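Local coordinates for protein Aac(6')-ib (PDB 2BUE) that probably transfers the acetyl group of acetyl-CoA to the 6'-amino group of aminoglycosides such as kanamycin B, giving resistance to these antibiotics, at residues F144-D155 with A185-F195. The protein carries 2 engineered substitutions. Residues are numbered along the deposited sequence; the frame is centred on the assembly and turned at random. Where two conformers were deposited one is given.
Sequences FNDPEVTKIQTD and AVYMVQTRQAF. With CA (calcium ion), chain D; RIO (ribostamycin), chain C.
Arg192, in the first turn of helix 192-197, bridges the C-terminal end of helix 131-144 (Phe144 O) and the loop that follows it (Val149 O). Its NH1 and NH2 converge end-on on Phe144 O, each at 3.0 Å, while the NE/NH2 edge of the guanidinium takes Val149 O, NE nearly along the C=O axis and NH2, at 2.8 Å, on a lone pair in the carbonyl plane. The chain runs extended from the backbone and then bends at chi3 (-71°), which brings the edges of the guanidinium to the two carbonyls and one face to Phe144. That face is covered by Phe144 CD1, with the ring plane tilted 66° to it. The Phe144 ring is thus wedged between Arg192 and Phe195: Phe144 CD2 sits 3.4 Å from Phe195 CG, over the rim of one face of that ring, the two planes inclined at 41°. Beyond this cluster, strands 151-154 and 183-191 pair antiparallel. Ile152 and Gln190 exchange two backbone hydrogen bonds, as do Thr154 and Met188, whose side chains lie side by side. On the face carrying Lys151, Gln153 and Val189, Tyr187 OH donates to Gln153 OE1 at 2.6 Å from above the amide plane, the amide standing almost perpendicular to the ring. A water links this hydroxyl to Lys151 NZ. At the strand's end Asp155 OD1 accepts from N2 of ribostamycin at 2.8 Å, joining the pairing directly to the antibiotic pocket of this GNAT fold. Thr191 OG1 caps the following helix through Ala194 N. Strand 151-154 lies between 114-121, its parallel neighbour, and 183-191, with 173-180 outermost; helix 131-144 packs through Val140 on Ile152, Gln190 and Phe195.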
ATOM      1  N   PHE A 144       0.233 -12.819  -3.342  1.00  8.53           N
ATOM      2  CA  PHE A 144       0.761 -14.005  -4.023  1.00  9.20           C
ATOM      3  C   PHE A 144      -0.163 -15.235  -3.860  1.00  9.78           C
ATOM      4  O   PHE A 144      -0.026 -16.215  -4.576  1.00 10.53           O
ATOM      5  CB  PHE A 144       2.195 -14.302  -3.596  1.00  9.99           C
ATOM      6  CG  PHE A 144       3.215 -13.356  -4.205  1.00  8.17           C
ATOM      7  CD1 PHE A 144       3.191 -13.076  -5.583  1.00 11.12           C
ATOM      8  CD2 PHE A 144       4.236 -12.803  -3.419  1.00 11.26           C
ATOM      9  CE1 PHE A 144       4.162 -12.230  -6.171  1.00 10.50           C
ATOM     10  CE2 PHE A 144       5.204 -11.938  -3.984  1.00 10.29           C
ATOM     11  CZ  PHE A 144       5.166 -11.656  -5.344  1.00 10.53           C
ATOM     12  N   ASN A 145      -1.104 -15.163  -2.934  1.00 10.27           N
ATOM     13  CA  ASN A 145      -2.111 -16.243  -2.846  1.00  9.74           C
ATOM     14  C   ASN A 145      -3.180 -16.133  -3.930  1.00 10.61           C
ATOM     15  O   ASN A 145      -4.068 -16.999  -4.070  1.00 10.73           O
ATOM     16  CB  ASN A 145      -2.726 -16.283  -1.442  1.00 10.46           C
ATOM     17  CG  ASN A 145      -1.855 -17.048  -0.467  1.00 11.15           C
ATOM     18  OD1 ASN A 145      -1.077 -17.922  -0.885  1.00 13.49           O
ATOM     19  ND2 ASN A 145      -1.976 -16.739   0.843  1.00 11.44           N
ATOM     20  N   ASP A 146      -3.088 -15.071  -4.725  1.00  9.72           N
ATOM     21  CA  ASP A 146      -3.774 -15.054  -6.004  1.00 10.39           C
ATOM     22  C   ASP A 146      -2.797 -15.561  -7.062  1.00 11.28           C
ATOM     23  O   ASP A 146      -1.814 -14.860  -7.381  1.00  9.87           O
ATOM     24  CB  ASP A 146      -4.243 -13.621  -6.339  1.00 10.40           C
ATOM     25  CG  ASP A 146      -4.939 -13.533  -7.696  1.00 11.50           C
ATOM     26  OD1 ASP A 146      -4.981 -14.530  -8.439  1.00 11.72           O
ATOM     27  OD2 ASP A 146      -5.439 -12.441  -8.029  1.00 13.15           O
ATOM     28  N   PRO A 147      -3.033 -16.782  -7.615  1.00 11.65           N
ATOM     29  CA  PRO A 147      -2.024 -17.344  -8.551  1.00 11.95           C
ATOM     30  C   PRO A 147      -1.797 -16.531  -9.830  1.00 11.61           C
ATOM     31  O   PRO A 147      -0.770 -16.732 -10.512  1.00 12.04           O
ATOM     32  CB  PRO A 147      -2.567 -18.756  -8.873  1.00 12.73           C
ATOM     33  CG  PRO A 147      -4.012 -18.666  -8.542  1.00 12.81           C
ATOM     34  CD  PRO A 147      -4.175 -17.702  -7.421  1.00 12.52           C
ATOM     35  N   GLU A 148      -2.703 -15.598 -10.134  1.00 10.40           N
ATOM     36  CA  GLU A 148      -2.552 -14.752 -11.309  1.00 10.97           C
ATOM     37  C   GLU A 148      -1.488 -13.649 -11.113  1.00 10.52           C
ATOM     38  O   GLU A 148      -1.037 -13.031 -12.079  1.00 11.25           O
ATOM     39  CB  GLU A 148      -3.882 -14.113 -11.636  1.00 12.02           C
ATOM     40  CG  GLU A 148      -4.902 -15.100 -12.132  1.00 14.09           C
ATOM     41  CD  GLU A 148      -6.150 -14.389 -12.579  1.00 18.16           C
ATOM     42  OE1 GLU A 148      -6.042 -13.266 -13.104  1.00 23.65           O
ATOM     43  OE2 GLU A 148      -7.231 -14.931 -12.383  1.00 16.05           O
ATOM     44  N   VAL A 149      -1.147 -13.398  -9.858  1.00 10.10           N
ATOM     45  CA  VAL A 149      -0.238 -12.279  -9.528  1.00  9.63           C
ATOM     46  C   VAL A 149       1.213 -12.703  -9.768  1.00  9.54           C
ATOM     47  O   VAL A 149       1.646 -13.757  -9.306  1.00 10.79           O
ATOM     48  CB  VAL A 149      -0.457 -11.841  -8.071  1.00  8.67           C
ATOM     49  CG1 VAL A 149       0.660 -10.857  -7.653  1.00 10.86           C
ATOM     50  CG2 VAL A 149      -1.857 -11.230  -7.906  1.00  9.11           C
ATOM     51  N   THR A 150       1.972 -11.864 -10.473  1.00  9.43           N
ATOM     52  CA  THR A 150       3.330 -12.233 -10.917  1.00  9.95           C
ATOM     53  C   THR A 150       4.439 -11.492 -10.166  1.00  9.69           C
ATOM     54  O   THR A 150       5.558 -11.997  -9.997  1.00  9.36           O
ATOM     55  CB  THR A 150       3.499 -11.899 -12.401  1.00 10.33           C
ATOM     56  OG1 THR A 150       3.104 -10.534 -12.635  1.00 11.83           O
ATOM     57  CG2 THR A 150       2.628 -12.858 -13.255  1.00 11.23           C
ATOM     58  N   LYS A 151       4.099 -10.293  -9.710  1.00  8.95           N
ATOM     59  CA  LYS A 151       5.105  -9.389  -9.139  1.00  9.21           C
ATOM     60  C   LYS A 151       4.368  -8.304  -8.375  1.00  8.78           C
ATOM     61  O   LYS A 151       3.279  -7.904  -8.800  1.00 10.20           O
ATOM     62  CB  LYS A 151       5.879  -8.727 -10.296  1.00  9.30           C
ATOM     63  CG  LYS A 151       6.977  -7.768  -9.826  1.00 11.58           C
ATOM     64  CD  LYS A 151       7.859  -7.377 -11.013  1.00 12.01           C
ATOM     65  CE  LYS A 151       7.168  -6.384 -11.933  1.00 13.85           C
ATOM     66  NZ  LYS A 151       7.965  -6.134 -13.218  1.00 16.18           N
ATOM     67  N   ILE A 152       4.923  -7.890  -7.236  1.00  8.78           N
ATOM     68  CA  ILE A 152       4.336  -6.760  -6.516  0.50  8.60           C
ATOM     69  C   ILE A 152       5.287  -5.592  -6.645  1.00  8.92           C
ATOM     70  O   ILE A 152       6.502  -5.776  -6.651  1.00  8.90           O
ATOM     71  CB  ILE A 152       4.035  -7.096  -5.053  0.50  8.98           C
ATOM     72  CG1 ILE A 152       3.209  -8.395  -4.978  0.50 10.51           C
ATOM     73  CG2 ILE A 152       3.293  -5.942  -4.368  0.50  9.26           C
ATOM     74  CD1 ILE A 152       3.148  -8.987  -3.598  0.50 10.74           C
ATOM     75  N   GLN A 153       4.707  -4.400  -6.807  1.00  8.72           N
ATOM     76  CA  GLN A 153       5.505  -3.164  -6.899  1.00  8.70           C
ATOM     77  C   GLN A 153       5.082  -2.197  -5.818  1.00  8.80           C
ATOM     78  O   GLN A 153       3.956  -2.276  -5.269  1.00  8.26           O
ATOM     79  CB  GLN A 153       5.356  -2.492  -8.271  1.00  8.87           C
ATOM     80  CG  GLN A 153       3.927  -1.939  -8.486  1.00  7.95           C
ATOM     81  CD  GLN A 153       3.752  -1.242  -9.826  1.00  9.45           C
ATOM     82  OE1 GLN A 153       4.264  -1.693 -10.863  1.00 10.22           O
ATOM     83  NE2 GLN A 153       2.983  -0.161  -9.819  1.00  9.76           N
ATOM     84  N   THR A 154       5.969  -1.259  -5.506  1.00  8.91           N
ATOM     85  CA  THR A 154       5.563  -0.098  -4.705  1.00 10.29           C
ATOM     86  C   THR A 154       6.426   1.093  -5.147  1.00 10.35           C
ATOM     87  O   THR A 154       7.433   0.886  -5.819  1.00 10.57           O
ATOM     88  CB  THR A 154       5.652  -0.354  -3.197  1.00 11.89           C
ATOM     89  OG1 THR A 154       4.956   0.695  -2.481  1.00 15.75           O
ATOM     90  CG2 THR A 154       7.098  -0.475  -2.747  1.00 11.81           C
ATOM     91  N   ASP A 155       6.011   2.297  -4.771  1.00  9.32           N
ATOM     92  CA  ASP A 155       6.575   3.512  -5.369  1.00  9.60           C
ATOM     93  C   ASP A 155       6.709   4.657  -4.344  1.00  9.58           C
ATOM     94  O   ASP A 155       6.156   5.746  -4.562  1.00  9.84           O
ATOM     95  CB  ASP A 155       5.758   3.938  -6.597  1.00  9.28           C
ATOM     96  CG  ASP A 155       4.342   4.439  -6.236  1.00 10.44           C
ATOM     97  OD1 ASP A 155       3.801   3.999  -5.193  1.00 11.94           O
ATOM     98  OD2 ASP A 155       3.817   5.302  -6.974  1.00 13.41           O
ATOM     99  N   ALA A 185       9.436   8.748  -8.218  1.00 10.17           N
ATOM    100  CA  ALA A 185       9.275   7.765  -7.176  1.00  9.92           C
ATOM    101  C   ALA A 185      10.367   6.723  -7.294  1.00 10.20           C
ATOM    102  O   ALA A 185      10.930   6.519  -8.377  1.00 10.38           O
ATOM    103  CB  ALA A 185       7.887   7.081  -7.277  1.00  9.76           C
ATOM    104  N   VAL A 186      10.665   6.077  -6.174  1.00  9.22           N
ATOM    105  CA  VAL A 186      11.621   4.975  -6.186  1.00  9.98           C
ATOM    106  C   VAL A 186      10.815   3.707  -6.472  1.00  9.23           C
ATOM    107  O   VAL A 186      10.074   3.247  -5.610  1.00  9.23           O
ATOM    108  CB  VAL A 186      12.395   4.875  -4.870  1.00 10.31           C
ATOM    109  CG1 VAL A 186      13.344   3.674  -4.883  1.00 11.12           C
ATOM    110  CG2 VAL A 186      13.192   6.191  -4.642  1.00 12.33           C
ATOM    111  N   TYR A 187      10.970   3.173  -7.685  1.00  8.97           N
ATOM    112  CA  TYR A 187      10.237   1.972  -8.086  1.00  9.32           C
ATOM    113  C   TYR A 187      10.882   0.756  -7.414  1.00  9.58           C
ATOM    114  O   TYR A 187      12.089   0.511  -7.549  1.00  9.87           O
ATOM    115  CB  TYR A 187      10.297   1.833  -9.593  1.00 10.09           C
ATOM    116  CG  TYR A 187       9.363   0.781 -10.091  1.00  9.21           C
ATOM    117  CD1 TYR A 187       7.969   0.913  -9.917  1.00  9.30           C
ATOM    118  CD2 TYR A 187       9.858  -0.347 -10.734  1.00 10.75           C
ATOM    119  CE1 TYR A 187       7.085  -0.078 -10.400  1.00  9.64           C
ATOM    120  CE2 TYR A 187       8.984  -1.355 -11.208  1.00  9.79           C
ATOM    121  CZ  TYR A 187       7.614  -1.215 -11.020  1.00 11.50           C
ATOM    122  OH  TYR A 187       6.788  -2.227 -11.462  1.00  9.88           O
ATOM    123  N   MET A 188      10.071  -0.003  -6.674  1.00  9.14           N
ATOM    124  CA  MET A 188      10.559  -1.176  -5.942  1.00  9.18           C
ATOM    125  C   MET A 188       9.695  -2.379  -6.288  1.00  9.70           C
ATOM    126  O   MET A 188       8.490  -2.241  -6.434  1.00  9.87           O
ATOM    127  CB  MET A 188      10.468  -0.928  -4.434  1.00  9.67           C
ATOM    128  CG  MET A 188      11.297   0.309  -3.996  1.00  9.81           C
ATOM    129  SD  MET A 188      11.248   0.552  -2.222  1.00 11.54           S
ATOM    130  CE  MET A 188      12.233  -0.804  -1.610  1.00 10.04           C
ATOM    131  N   VAL A 189      10.308  -3.554  -6.367  1.00  9.81           N
ATOM    132  CA  VAL A 189       9.553  -4.757  -6.744  1.00 10.09           C
ATOM    133  C   VAL A 189       9.953  -5.979  -5.924  1.00 10.98           C
ATOM    134  O   VAL A 189      11.070  -6.071  -5.377  1.00 10.96           O
ATOM    135  CB  VAL A 189       9.666  -5.077  -8.279  1.00  9.13           C
ATOM    136  CG1 VAL A 189       9.258  -3.900  -9.159  1.00 11.44           C
ATOM    137  CG2 VAL A 189      11.051  -5.617  -8.649  1.00 11.64           C
ATOM    138  N   GLN A 190       9.029  -6.937  -5.873  1.00 10.31           N
ATOM    139  CA  GLN A 190       9.265  -8.258  -5.312  1.00 11.06           C
ATOM    140  C   GLN A 190       8.562  -9.254  -6.247  1.00 10.52           C
ATOM    141  O   GLN A 190       7.350  -9.198  -6.398  1.00 10.82           O
ATOM    142  CB  GLN A 190       8.669  -8.341  -3.911  1.00 11.25           C
ATOM    143  CG  GLN A 190       9.011  -9.618  -3.200  1.00 13.83           C
ATOM    144  CD  GLN A 190       8.602  -9.650  -1.743  1.00 15.89           C
ATOM    145  OE1 GLN A 190       8.179  -8.633  -1.129  1.00 17.54           O
ATOM    146  NE2 GLN A 190       8.763 -10.819  -1.150  1.00 16.78           N
ATOM    147  N   THR A 191       9.318 -10.137  -6.902  1.00 10.94           N
ATOM    148  CA  THR A 191       8.731 -11.098  -7.851  1.00 10.91           C
ATOM    149  C   THR A 191       8.223 -12.336  -7.114  1.00 10.85           C
ATOM    150  O   THR A 191       8.657 -12.633  -6.006  1.00 10.60           O
ATOM    151  CB  THR A 191       9.770 -11.586  -8.892  1.00 12.31           C
ATOM    152  OG1 THR A 191      10.810 -12.306  -8.209  1.00 12.16           O
ATOM    153  CG2 THR A 191      10.364 -10.378  -9.684  1.00 12.62           C
ATOM    154  N   ARG A 192       7.340 -13.093  -7.769  1.00 10.47           N
ATOM    155  CA  ARG A 192       6.862 -14.325  -7.178  1.00 11.12           C
ATOM    156  C   ARG A 192       8.031 -15.270  -6.954  1.00 11.11           C
ATOM    157  O   ARG A 192       8.081 -15.906  -5.930  1.00 11.38           O
ATOM    158  CB  ARG A 192       5.803 -14.989  -8.055  1.00 10.70           C
ATOM    159  CG  ARG A 192       5.311 -16.306  -7.443  1.00 10.29           C
ATOM    160  CD  ARG A 192       4.228 -16.948  -8.295  1.00 10.85           C
ATOM    161  NE  ARG A 192       2.966 -16.205  -8.242  1.00 10.33           N
ATOM    162  CZ  ARG A 192       2.064 -16.306  -7.259  1.00 10.08           C
ATOM    163  NH1 ARG A 192       2.281 -17.104  -6.212  1.00  9.31           N
ATOM    164  NH2 ARG A 192       0.952 -15.556  -7.308  1.00 10.56           N
ATOM    165  N   GLN A 193       8.970 -15.336  -7.906  1.00 12.75           N
ATOM    166  CA  GLN A 193      10.135 -16.240  -7.762  1.00 15.12           C
ATOM    167  C   GLN A 193      10.951 -15.902  -6.511  1.00 14.19           C
ATOM    168  O   GLN A 193      11.364 -16.801  -5.763  1.00 13.12           O
ATOM    169  CB  GLN A 193      11.021 -16.217  -9.008  1.00 15.38           C
ATOM    170  CG  GLN A 193      12.139 -17.303  -8.973  1.00 20.59           C
ATOM    171  CD  GLN A 193      12.989 -17.364 -10.250  1.00 21.99           C
ATOM    172  OE1 GLN A 193      13.568 -16.353 -10.688  1.00 31.42           O
ATOM    173  NE2 GLN A 193      13.088 -18.565 -10.839  1.00 28.87           N
ATOM    174  N   ALA A 194      11.151 -14.602  -6.264  1.00 13.16           N
ATOM    175  CA  ALA A 194      11.850 -14.164  -5.048  1.00 13.13           C
ATOM    176  C   ALA A 194      11.128 -14.583  -3.784  1.00 12.98           C
ATOM    177  O   ALA A 194      11.759 -15.057  -2.830  1.00 14.16           O
ATOM    178  CB  ALA A 194      12.070 -12.623  -5.066  1.00 14.12           C
ATOM    179  N   PHE A 195       9.803 -14.410  -3.776  1.00 11.97           N
ATOM    180  CA  PHE A 195       8.961 -14.767  -2.638  1.00 12.35           C
ATOM    181  C   PHE A 195       9.078 -16.276  -2.350  1.00 12.71           C
ATOM    182  O   PHE A 195       9.216 -16.685  -1.191  1.00 13.32           O
ATOM    183  CB  PHE A 195       7.503 -14.370  -2.936  1.00 12.39           C
ATOM    184  CG  PHE A 195       6.550 -14.710  -1.846  1.00 12.34           C
ATOM    185  CD1 PHE A 195       6.439 -13.900  -0.720  1.00 10.99           C
ATOM    186  CD2 PHE A 195       5.748 -15.868  -1.940  1.00 12.11           C
ATOM    187  CE1 PHE A 195       5.527 -14.214   0.307  1.00 12.40           C
ATOM    188  CE2 PHE A 195       4.844 -16.193  -0.933  1.00 13.99           C
ATOM    189  CZ  PHE A 195       4.730 -15.377   0.200  1.00 11.23           C
TER
HETATM  190 CA    CA D1202      -8.528 -15.903 -10.806  1.00 13.25          CA
HETATM  191  O1  RIO C1201      -5.073   6.672  -2.213  1.00 28.45           O
HETATM  192  C1  RIO C1201      -6.246   6.248  -2.922  1.00 26.97           C
HETATM  193  C2  RIO C1201      -6.378   7.098  -4.192  1.00 26.43           C
HETATM  194  O2  RIO C1201      -5.093   7.528  -4.685  1.00 23.57           O
HETATM  195  C3  RIO C1201      -4.609   6.582  -5.652  1.00 21.54           C
HETATM  196  O3  RIO C1201      -3.532   5.796  -5.100  1.00 12.35           O
HETATM  197  C4  RIO C1201      -2.296   5.824  -5.917  1.00 12.01           C
HETATM  198  C5  RIO C1201      -2.313   4.739  -7.032  1.00 11.32           C
HETATM  199  O4  RIO C1201      -3.375   4.978  -7.940  1.00 12.18           O
HETATM  200  C6  RIO C1201      -0.989   4.617  -7.807  1.00  9.19           C
HETATM  201  N1  RIO C1201      -1.070   3.435  -8.714  1.00  9.78           N
HETATM  202  C7  RIO C1201       0.195   4.423  -6.821  1.00 10.47           C
HETATM  203  C8  RIO C1201       0.239   5.582  -5.803  1.00  9.08           C
HETATM  204  N2  RIO C1201       1.434   5.400  -4.931  1.00  9.05           N
HETATM  205  C9  RIO C1201      -1.082   5.633  -4.960  1.00 10.33           C
HETATM  206  O5  RIO C1201      -0.970   6.841  -4.153  1.00  9.72           O
HETATM  207  C10 RIO C1201      -1.449   6.684  -2.817  1.00 11.28           C
HETATM  208  O6  RIO C1201      -0.448   6.164  -1.977  1.00 12.89           O
HETATM  209  C11 RIO C1201       0.690   7.055  -1.698  1.00 14.40           C
HETATM  210  C12 RIO C1201       1.551   6.329  -0.637  1.00 13.70           C
HETATM  211  N3  RIO C1201       2.350   5.264  -1.263  1.00 14.04           N
HETATM  212  C13 RIO C1201       0.205   8.438  -1.166  1.00 15.01           C
HETATM  213  O7  RIO C1201       1.359   9.309  -1.079  1.00 15.24           O
HETATM  214  C14 RIO C1201      -0.851   9.037  -2.127  1.00 13.41           C
HETATM  215  O8  RIO C1201      -1.320  10.346  -1.694  1.00 16.95           O
HETATM  216  C15 RIO C1201      -2.015   8.054  -2.336  1.00 11.63           C
HETATM  217  N4  RIO C1201      -3.004   8.559  -3.288  1.00 13.16           N
HETATM  218  C16 RIO C1201      -5.842   5.743  -6.073  1.00 25.05           C
HETATM  219  O9  RIO C1201      -6.036   5.972  -7.460  1.00 27.78           O
HETATM  220  C17 RIO C1201      -7.035   6.416  -5.371  1.00 28.15           C
HETATM  221  O10 RIO C1201      -7.540   7.454  -6.257  1.00 31.26           O
HETATM  222  O   HOH W   1      -7.732 -14.231  -9.249  1.00 14.94           O
HETATM  223  O   HOH W   2       6.614  -3.692 -13.988  1.00 14.99           O
HETATM  224  O   HOH W   3     -10.092 -16.353 -12.580  1.00 22.21           O
HETATM  225  O   HOH W   4      -8.261 -18.011 -12.098  1.00 35.13           O